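Local coordinates for protein cellulase (Bacillus sp. BG-CS10, PDB 5E09) that hydrolyses internal beta-1,4-glucosidic bonds of cellulose, probably helped by the carbohydrate-binding modules that follow its catalytic domain, at residues 11-16 and 218-223; 307-310 and 314-317; 332-337 and 421-426. All coordinates share one frame; numbering follows the deposited sequence.

The three contacts follow one another along the chain and lead from the closed end of a catalytic barrel to a neighbouring module. Contact 1 lays the N-terminal helix against the beginning of strand 219-225. Contact 2, its centre about 20 Å away, lies at the other end of the same sheet, where strand 306-311 runs out into a loop on the side that carries the active site in family 5 enzymes. Contact 3 joins the last barrel helix to the X2 module; its centre is about 17 Å from that of contact 2 and 25 Å from that of contact 1. Contacts 2 and 3 touch directly, Leu-309 CD2 packing 3.9 Å from Leu-332 CD1.

Contact 1. Residues 11-16 and 218-223; sequences QSYVAD and NLIATV
Val-14 and Ile-220 make the tightest part of this wholly apolar contact. CG2 of Val-14 is the methyl that does the touching: it lies 3.7 Å from Ile-220 CD1, equally near CG1, and 4.0 Å from Ile-220 CG2, so one valine branch rests along the isoleucine while the two side chains lie alongside one another, pointing opposite ways. In Ile-220 a chi1 of -54° points CG1 at the helix, and the near-extended chi2 (158°) carries CD1 further out beside Val-14 and Tyr-13. Beta-branched residues suit the place, being compact and presenting several methyl or methylene surfaces close to the backbone.

The aromatic part is looser. Tyr-13 brings CE1 to 4.3 Å from Ile-220 CD1, approaching obliquely, so that the same methyl is shared by two neighbouring helical residues. The tyrosine can pack here and still satisfy its polar end, since its OH is hydrogen-bonded to the carbonyl oxygen of His-140, and its ring meets Tyr-97 edge to face.

No hydrogen bond crosses between the two segments. Strand 219-225 spends its backbone on its barrel neighbours, Ile-220 bonding to Leu-190 and Leu-192. Val-14 and Ile-220 both also touch Val-268 of the next strand, and Ile-220 reaches Val-191 on the other side. This is the hydrophobic floor of a (beta/alpha)8, or TIM, barrel, with the N-terminal helix 9-15 closing the end where the strands begin.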
loop_
_atom_site.group_PDB
_atom_site.type_symbol
_atom_site.label_atom_id
_atom_site.label_comp_id
_atom_site.label_asym_id
_atom_site.label_seq_id
_atom_site.Cartn_x
_atom_site.Cartn_y
_atom_site.Cartn_z
ATOM N N GLN A 11 -14.850 -21.487 -3.373
ATOM C CA GLN A 11 -15.258 -20.227 -2.766
ATOM C C GLN A 11 -15.031 -20.244 -1.254
ATOM O O GLN A 11 -14.678 -19.221 -0.653
ATOM C CB GLN A 11 -16.728 -19.931 -3.067
ATOM C CG GLN A 11 -17.024 -19.505 -4.493
ATOM C CD GLN A 11 -18.494 -19.162 -4.704
ATOM O OE1 GLN A 11 -19.384 -19.957 -4.388
ATOM N NE2 GLN A 11 -18.755 -17.970 -5.238
ATOM N N SER A 12 -15.241 -21.408 -0.643
ATOM C CA SER A 12 -15.037 -21.574 0.793
ATOM C C SER A 12 -13.551 -21.645 1.111
ATOM O O SER A 12 -13.090 -21.117 2.121
ATOM C CB SER A 12 -15.749 -22.832 1.298
ATOM O OG SER A 12 -17.151 -22.694 1.173
ATOM N N TYR A 13 -12.821 -22.330 0.241
ATOM C CA TYR A 13 -11.369 -22.348 0.259
ATOM C C TYR A 13 -10.831 -20.917 0.305
ATOM O O TYR A 13 -10.063 -20.568 1.202
ATOM C CB TYR A 13 -10.852 -23.096 -0.973
ATOM C CG TYR A 13 -9.347 -23.233 -1.094
ATOM C CD1 TYR A 13 -8.586 -22.227 -1.682
ATOM C CD2 TYR A 13 -8.692 -24.380 -0.664
ATOM C CE1 TYR A 13 -7.219 -22.348 -1.818
ATOM C CE2 TYR A 13 -7.318 -24.510 -0.794
ATOM C CZ TYR A 13 -6.584 -23.485 -1.374
ATOM O OH TYR A 13 -5.214 -23.585 -1.526
ATOM N N VAL A 14 -11.265 -20.084 -0.641
ATOM C CA VAL A 14 -10.768 -18.711 -0.726
ATOM C C VAL A 14 -11.239 -17.851 0.451
ATOM O O VAL A 14 -10.475 -17.033 0.967
ATOM C CB VAL A 14 -11.179 -18.045 -2.062
ATOM C CG1 VAL A 14 -10.979 -16.528 -2.010
ATOM C CG2 VAL A 14 -10.384 -18.647 -3.212
ATOM N N ALA A 15 -12.486 -18.040 0.880
ATOM C CA ALA A 15 -12.994 -17.309 2.038
ATOM C C ALA A 15 -12.182 -17.647 3.290
ATOM O O ALA A 15 -11.970 -16.791 4.148
ATOM C CB ALA A 15 -14.468 -17.608 2.264
ATOM N N ASP A 16 -11.669 -18.853 3.358
ATOM C CA ASP A 16 -10.884 -19.308 4.472
ATOM C C ASP A 16 -9.483 -18.715 4.523
ATOM O O ASP A 16 -8.760 -18.940 5.455
ATOM C CB ASP A 16 -10.850 -20.817 4.498
ATOM C CG ASP A 16 -10.537 -21.360 5.846
ATOM O OD1 ASP A 16 -10.977 -20.772 6.834
ATOM O OD2 ASP A 16 -9.860 -22.387 5.935
ATOM N N ASN A 218 -11.342 -25.542 -9.797
ATOM C CA ASN A 218 -10.381 -25.095 -8.791
ATOM C C ASN A 218 -9.505 -23.936 -9.250
ATOM O O ASN A 218 -8.280 -24.000 -9.170
ATOM C CB ASN A 218 -9.507 -26.275 -8.366
ATOM C CG ASN A 218 -10.296 -27.340 -7.612
ATOM O OD1 ASN A 218 -11.011 -27.040 -6.655
ATOM N ND2 ASN A 218 -10.185 -28.585 -8.060
ATOM N N LEU A 219 -10.145 -22.871 -9.721
ATOM C CA LEU A 219 -9.433 -21.719 -10.254
ATOM C C LEU A 219 -9.827 -20.444 -9.508
ATOM O O LEU A 219 -10.977 -20.275 -9.106
ATOM C CB LEU A 219 -9.706 -21.571 -11.755
ATOM C CG LEU A 219 -9.216 -22.695 -12.683
ATOM C CD1 LEU A 219 -9.590 -22.408 -14.130
ATOM C CD2 LEU A 219 -7.719 -22.911 -12.563
ATOM N N ILE A 220 -8.855 -19.557 -9.325
ATOM C CA ILE A 220 -9.041 -18.320 -8.580
ATOM C C ILE A 220 -8.525 -17.139 -9.389
ATOM O O ILE A 220 -7.422 -17.186 -9.917
ATOM C CB ILE A 220 -8.303 -18.358 -7.228
ATOM C CG1 ILE A 220 -8.715 -19.593 -6.418
ATOM C CG2 ILE A 220 -8.552 -17.078 -6.447
ATOM C CD1 ILE A 220 -7.695 -19.995 -5.375
ATOM N N ALA A 221 -9.326 -16.087 -9.495
ATOM C CA ALA A 221 -8.896 -14.867 -10.165
ATOM C C ALA A 221 -8.113 -13.999 -9.189
ATOM O O ALA A 221 -8.447 -13.947 -8.010
ATOM C CB ALA A 221 -10.098 -14.108 -10.714
ATOM N N THR A 222 -7.069 -13.327 -9.659
ATOM C CA THR A 222 -6.382 -12.398 -8.779
ATOM C C THR A 222 -6.147 -11.030 -9.401
ATOM O O THR A 222 -5.824 -10.907 -10.587
ATOM C CB THR A 222 -5.027 -12.946 -8.302
ATOM O OG1 THR A 222 -4.432 -11.996 -7.411
ATOM C CG2 THR A 222 -4.079 -13.204 -9.470
ATOM N N VAL A 223 -6.321 -9.998 -8.583
ATOM C CA VAL A 223 -6.005 -8.645 -9.026
ATOM C C VAL A 223 -5.248 -7.917 -7.923
ATOM O O VAL A 223 -5.169 -8.402 -6.789
ATOM C CB VAL A 223 -7.268 -7.845 -9.419
ATOM C CG1 VAL A 223 -7.849 -8.377 -10.721
ATOM C CG2 VAL A 223 -8.311 -7.882 -8.312
#

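Contact 2. Residues 307-310 and 314-317; sequences HMLW and QHLN
His-315 turns the CD2 edge of its imidazole toward Trp-310 and Leu-309 of strand 306-311, meeting the carbonyl oxygen of Trp-310 at 3.4 Å and, more loosely, the CD2 methyl of Leu-309 at 4.2 Å. The carbonyl oxygen lies near the plane of the ring, whereas the leucine methyl comes at it obliquely. With CG anti to its own carbonyl carbon (chi1 -66°), the histidine is swung toward the strand.

Water does the hydrogen bonding between the segments. One water gives a proton to Trp-310 O at 2.8 Å and sits 3.0 Å from His-315 NE2, again in the plane of the ring. A second donates both to Trp-310 O, at 2.9 Å, and to Gln-314 OE1, at 2.8 Å. The carbonyl oxygen of Trp-310 thus accepts two water bonds. Gln-314 also lays its CG over the centre of one imidazole face, 3.8 Å above the plane, and fastens its amide NE2 to Phe-277 O. Histidine suits this place because a flat ring can pack among Phe-277, Phe-328 and Leu-309 yet offer a polar nitrogen to water.

Asp-311 fixes the loop, its two carboxylate oxygens taking the backbone N-H groups of His-315 and Leu-316. Such a turn, just past the eighth strand, belongs to the C-terminal rim of a TIM barrel, where family 5 glycoside hydrolases carry their substrate cleft.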
loop_
_atom_site.group_PDB
_atom_site.type_symbol
_atom_site.label_atom_id
_atom_site.label_comp_id
_atom_site.label_asym_id
_atom_site.label_seq_id
_atom_site.Cartn_x
_atom_site.Cartn_y
_atom_site.Cartn_z
ATOM N N HIS A 307 -8.278 -10.598 0.731
ATOM C CA HIS A 307 -7.212 -9.635 0.466
ATOM C C HIS A 307 -5.903 -10.001 1.156
ATOM O O HIS A 307 -5.896 -10.671 2.192
ATOM C CB HIS A 307 -7.653 -8.237 0.895
ATOM C CG HIS A 307 -8.104 -8.163 2.321
ATOM N ND1 HIS A 307 -7.226 -8.246 3.382
ATOM C CD2 HIS A 307 -9.338 -8.035 2.858
ATOM C CE1 HIS A 307 -7.906 -8.163 4.513
ATOM N NE2 HIS A 307 -9.189 -8.038 4.224
HETATM N N MSE A 308 -4.796 -9.546 0.575
HETATM C CA MSE A 308 -3.453 -9.867 1.062
HETATM C C MSE A 308 -2.530 -8.643 1.040
HETATM O O MSE A 308 -2.151 -8.159 -0.030
HETATM C CB MSE A 308 -2.840 -10.992 0.224
HETATM C CG MSE A 308 -3.767 -12.179 0.015
HETATM SE SE MSE A 308 -2.876 -13.661 -0.839
HETATM C CE MSE A 308 -2.005 -14.434 0.726
ATOM N N LEU A 309 -2.165 -8.159 2.223
ATOM C CA LEU A 309 -1.413 -6.918 2.371
ATOM C C LEU A 309 0.013 -7.032 1.843
ATOM O O LEU A 309 0.716 -7.999 2.135
ATOM C CB LEU A 309 -1.388 -6.505 3.846
ATOM C CG LEU A 309 -0.501 -5.334 4.275
ATOM C CD1 LEU A 309 -1.110 -4.010 3.841
ATOM C CD2 LEU A 309 -0.262 -5.369 5.781
ATOM N N TRP A 310 0.439 -6.041 1.067
ATOM C CA TRP A 310 1.816 -6.009 0.592
ATOM C C TRP A 310 2.726 -5.459 1.685
ATOM O O TRP A 310 2.553 -4.324 2.129
ATOM C CB TRP A 310 1.953 -5.164 -0.680
ATOM C CG TRP A 310 3.380 -5.038 -1.130
ATOM C CD1 TRP A 310 4.176 -3.927 -1.049
ATOM C CD2 TRP A 310 4.191 -6.064 -1.699
ATOM N NE1 TRP A 310 5.424 -4.199 -1.544
ATOM C CE2 TRP A 310 5.462 -5.519 -1.953
ATOM C CE3 TRP A 310 3.962 -7.407 -2.038
ATOM C CZ2 TRP A 310 6.505 -6.245 -2.519
ATOM C CZ3 TRP A 310 4.998 -8.138 -2.601
ATOM C CH2 TRP A 310 6.255 -7.554 -2.834
ATOM N N GLN A 314 8.335 -2.936 5.609
ATOM C CA GLN A 314 8.051 -1.628 6.195
ATOM C C GLN A 314 6.862 -1.603 7.155
ATOM O O GLN A 314 6.608 -0.581 7.792
ATOM C CB GLN A 314 7.804 -0.601 5.083
ATOM C CG GLN A 314 6.437 -0.704 4.425
ATOM C CD GLN A 314 6.287 0.215 3.216
ATOM O OE1 GLN A 314 5.649 -0.144 2.225
ATOM N NE2 GLN A 314 6.875 1.404 3.297
ATOM N N HIS A 315 6.124 -2.704 7.262
ATOM C CA HIS A 315 4.976 -2.732 8.169
ATOM C C HIS A 315 5.265 -3.548 9.422
ATOM O O HIS A 315 5.177 -3.031 10.534
ATOM C CB HIS A 315 3.733 -3.267 7.457
ATOM C CG HIS A 315 3.239 -2.380 6.364
ATOM N ND1 HIS A 315 3.158 -1.002 6.498
ATOM C CD2 HIS A 315 2.814 -2.650 5.108
ATOM C CE1 HIS A 315 2.698 -0.480 5.383
ATOM N NE2 HIS A 315 2.482 -1.462 4.514
ATOM N N LEU A 316 5.589 -4.824 9.249
ATOM C CA LEU A 316 6.053 -5.629 10.369
ATOM C C LEU A 316 7.559 -5.461 10.509
ATOM O O LEU A 316 8.303 -5.703 9.561
ATOM C CB LEU A 316 5.704 -7.104 10.182
ATOM C CG LEU A 316 6.094 -8.026 11.344
ATOM C CD1 LEU A 316 5.134 -7.872 12.515
ATOM C CD2 LEU A 316 6.155 -9.471 10.897
ATOM N N ASN A 317 8.008 -5.021 11.678
ATOM C CA ASN A 317 9.441 -4.996 11.953
ATOM C C ASN A 317 9.914 -6.436 12.117
ATOM O O ASN A 317 9.562 -7.109 13.085
ATOM C CB ASN A 317 9.755 -4.157 13.200
ATOM C CG ASN A 317 11.251 -3.942 13.407
ATOM O OD1 ASN A 317 12.073 -4.804 13.095
ATOM N ND2 ASN A 317 11.605 -2.780 13.941
HETATM O O HOH W 1 1.629 -1.718 1.652
HETATM O O HOH W 2 5.038 -2.808 1.884
#

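Contact 3. Residues 332-337 and 421-426; sequences LKASWE and SGADWH
With phi 97° and psi -176°, Gly-422 carries the chain on almost straight, and Ala-423 after it, also in an extended conformation (psi 156°), turns its methyl toward Ala-334 on the helix. Glycine suits the place: at these angles a beta carbon would be pressed against the carbonyl oxygen of Ser-421.

The contact itself is methyl against methyl. Ala-334 CB stands 3.7 Å from Ala-423 CB, and just as near the backbone nitrogen of Ala-423, so it covers the start of that residue as well as its side chain. It also comes within 4.4 Å of the carbonyl carbon of Gly-422. Alanine on the helix facing glycine and alanine on the loop lets the backbones come close, Ala-334 CA lying 5.6 Å from Gly-422 CA. The N-H of Ala-423 is hydrogen-bonded to the OG of Ser-340, a residue of the linker after the helix, and Ala-334 touches Ser-340 too.

Here two modules meet: helix 326-337 is the last helix of the TIM barrel, and residues 420-424 form the loop joining antiparallel strands 410-419 and 425-432 of the X2 domain, which belongs to the E-set group of immunoglobulin-like folds. Only small groups touch at this partly solvent-exposed spot, but the strand that follows, 425-432, continues the interface. Trp-425 reaches Met-331 of the helix and Lys-291 of helix 286-302, while His-426 lies against Glu-327.

Within the segment 332-337, Glu-337 N bonds to Ala-334 O at 3.0 Å. On the barrel side Trp-336 packs on Pro-19 and meets Tyr-55 edge to face.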
loop_
_atom_site.group_PDB
_atom_site.type_symbol
_atom_site.label_atom_id
_atom_site.label_comp_id
_atom_site.label_asym_id
_atom_site.label_seq_id
_atom_site.Cartn_x
_atom_site.Cartn_y
_atom_site.Cartn_z
ATOM N N LEU A 332 -6.420 -2.253 10.590
ATOM C CA LEU A 332 -6.615 -3.404 9.702
ATOM C C LEU A 332 -7.372 -4.535 10.410
ATOM O O LEU A 332 -8.372 -5.060 9.901
ATOM C CB LEU A 332 -5.272 -3.933 9.188
ATOM C CG LEU A 332 -4.334 -2.998 8.424
ATOM C CD1 LEU A 332 -3.088 -3.764 8.006
ATOM C CD2 LEU A 332 -5.021 -2.360 7.210
ATOM N N LYS A 333 -6.871 -4.897 11.588
ATOM C CA LYS A 333 -7.420 -5.973 12.407
ATOM C C LYS A 333 -8.889 -5.733 12.708
ATOM O O LYS A 333 -9.720 -6.633 12.563
ATOM C CB LYS A 333 -6.623 -6.094 13.707
ATOM C CG LYS A 333 -6.808 -7.399 14.459
ATOM C CD LYS A 333 -5.802 -7.490 15.600
ATOM C CE LYS A 333 -5.673 -8.908 16.131
ATOM N NZ LYS A 333 -4.406 -9.094 16.900
ATOM N N ALA A 334 -9.202 -4.508 13.118
ATOM C CA ALA A 334 -10.584 -4.115 13.366
ATOM C C ALA A 334 -11.421 -4.253 12.097
ATOM O O ALA A 334 -12.554 -4.742 12.133
ATOM C CB ALA A 334 -10.648 -2.685 13.892
ATOM N N SER A 335 -10.855 -3.826 10.973
ATOM C CA SER A 335 -11.586 -3.849 9.711
ATOM C C SER A 335 -11.880 -5.268 9.219
ATOM O O SER A 335 -12.830 -5.470 8.462
ATOM C CB SER A 335 -10.820 -3.067 8.645
ATOM O OG SER A 335 -10.610 -1.728 9.070
ATOM N N TRP A 336 -11.077 -6.247 9.640
ATOM C CA TRP A 336 -11.375 -7.646 9.320
ATOM C C TRP A 336 -12.750 -8.070 9.834
ATOM O O TRP A 336 -13.400 -8.929 9.237
ATOM C CB TRP A 336 -10.334 -8.601 9.907
ATOM C CG TRP A 336 -8.935 -8.351 9.489
ATOM C CD1 TRP A 336 -8.512 -7.660 8.389
ATOM C CD2 TRP A 336 -7.755 -8.796 10.165
ATOM N NE1 TRP A 336 -7.136 -7.647 8.342
ATOM C CE2 TRP A 336 -6.651 -8.333 9.420
ATOM C CE3 TRP A 336 -7.528 -9.538 11.327
ATOM C CZ2 TRP A 336 -5.338 -8.591 9.805
ATOM C CZ3 TRP A 336 -6.222 -9.792 11.705
ATOM C CH2 TRP A 336 -5.144 -9.320 10.946
ATOM N N GLU A 337 -13.183 -7.478 10.946
ATOM C CA GLU A 337 -14.443 -7.879 11.577
ATOM C C GLU A 337 -15.610 -6.939 11.261
ATOM O O GLU A 337 -16.767 -7.367 11.223
ATOM C CB GLU A 337 -14.269 -7.990 13.093
ATOM C CG GLU A 337 -15.514 -8.473 13.820
ATOM C CD GLU A 337 -15.300 -8.621 15.322
ATOM O OE1 GLU A 337 -14.184 -8.308 15.798
ATOM O OE2 GLU A 337 -16.246 -9.057 16.022
ATOM N N SER A 421 -18.250 -0.459 18.927
ATOM C CA SER A 421 -17.604 -1.436 18.062
ATOM C C SER A 421 -16.498 -0.777 17.243
ATOM O O SER A 421 -16.562 0.420 16.953
ATOM C CB SER A 421 -18.631 -2.095 17.139
ATOM O OG SER A 421 -18.114 -3.287 16.575
ATOM N N GLY A 422 -15.485 -1.561 16.880
ATOM C CA GLY A 422 -14.415 -1.089 16.017
ATOM C C GLY A 422 -13.185 -0.640 16.775
ATOM O O GLY A 422 -13.116 -0.766 17.995
ATOM N N ALA A 423 -12.206 -0.113 16.047
ATOM C CA ALA A 423 -10.978 0.367 16.670
ATOM C C ALA A 423 -11.192 1.725 17.318
ATOM O O ALA A 423 -12.090 2.482 16.931
ATOM C CB ALA A 423 -9.851 0.444 15.644
ATOM N N ASP A 424 -10.358 2.026 18.304
ATOM C CA ASP A 424 -10.343 3.346 18.909
ATOM C C ASP A 424 -9.726 4.347 17.947
ATOM O O ASP A 424 -8.828 3.999 17.178
ATOM C CB ASP A 424 -9.567 3.333 20.225
ATOM C CG ASP A 424 -10.298 2.585 21.322
ATOM O OD1 ASP A 424 -11.531 2.417 21.209
ATOM O OD2 ASP A 424 -9.638 2.168 22.297
ATOM N N TRP A 425 -10.208 5.588 17.988
ATOM C CA TRP A 425 -9.644 6.626 17.138
ATOM C C TRP A 425 -8.780 7.546 17.986
ATOM O O TRP A 425 -9.205 7.984 19.048
ATOM C CB TRP A 425 -10.750 7.412 16.426
ATOM C CG TRP A 425 -10.237 8.446 15.460
ATOM C CD1 TRP A 425 -10.052 9.778 15.707
ATOM C CD2 TRP A 425 -9.846 8.234 14.096
ATOM N NE1 TRP A 425 -9.575 10.406 14.583
ATOM C CE2 TRP A 425 -9.435 9.478 13.577
ATOM C CE3 TRP A 425 -9.804 7.111 13.259
ATOM C CZ2 TRP A 425 -8.985 9.637 12.260
ATOM C CZ3 TRP A 425 -9.354 7.267 11.949
ATOM C CH2 TRP A 425 -8.950 8.519 11.467
ATOM N N HIS A 426 -7.567 7.840 17.530
ATOM C CA HIS A 426 -6.639 8.615 18.345
ATOM C C HIS A 426 -6.409 10.016 17.811
ATOM O O HIS A 426 -5.754 10.204 16.790
ATOM C CB HIS A 426 -5.301 7.887 18.465
ATOM C CG HIS A 426 -5.420 6.519 19.051
ATOM N ND1 HIS A 426 -5.793 5.422 18.306
ATOM C CD2 HIS A 426 -5.251 6.074 20.319
ATOM C CE1 HIS A 426 -5.833 4.357 19.086
ATOM N NE2 HIS A 426 -5.509 4.726 20.312
#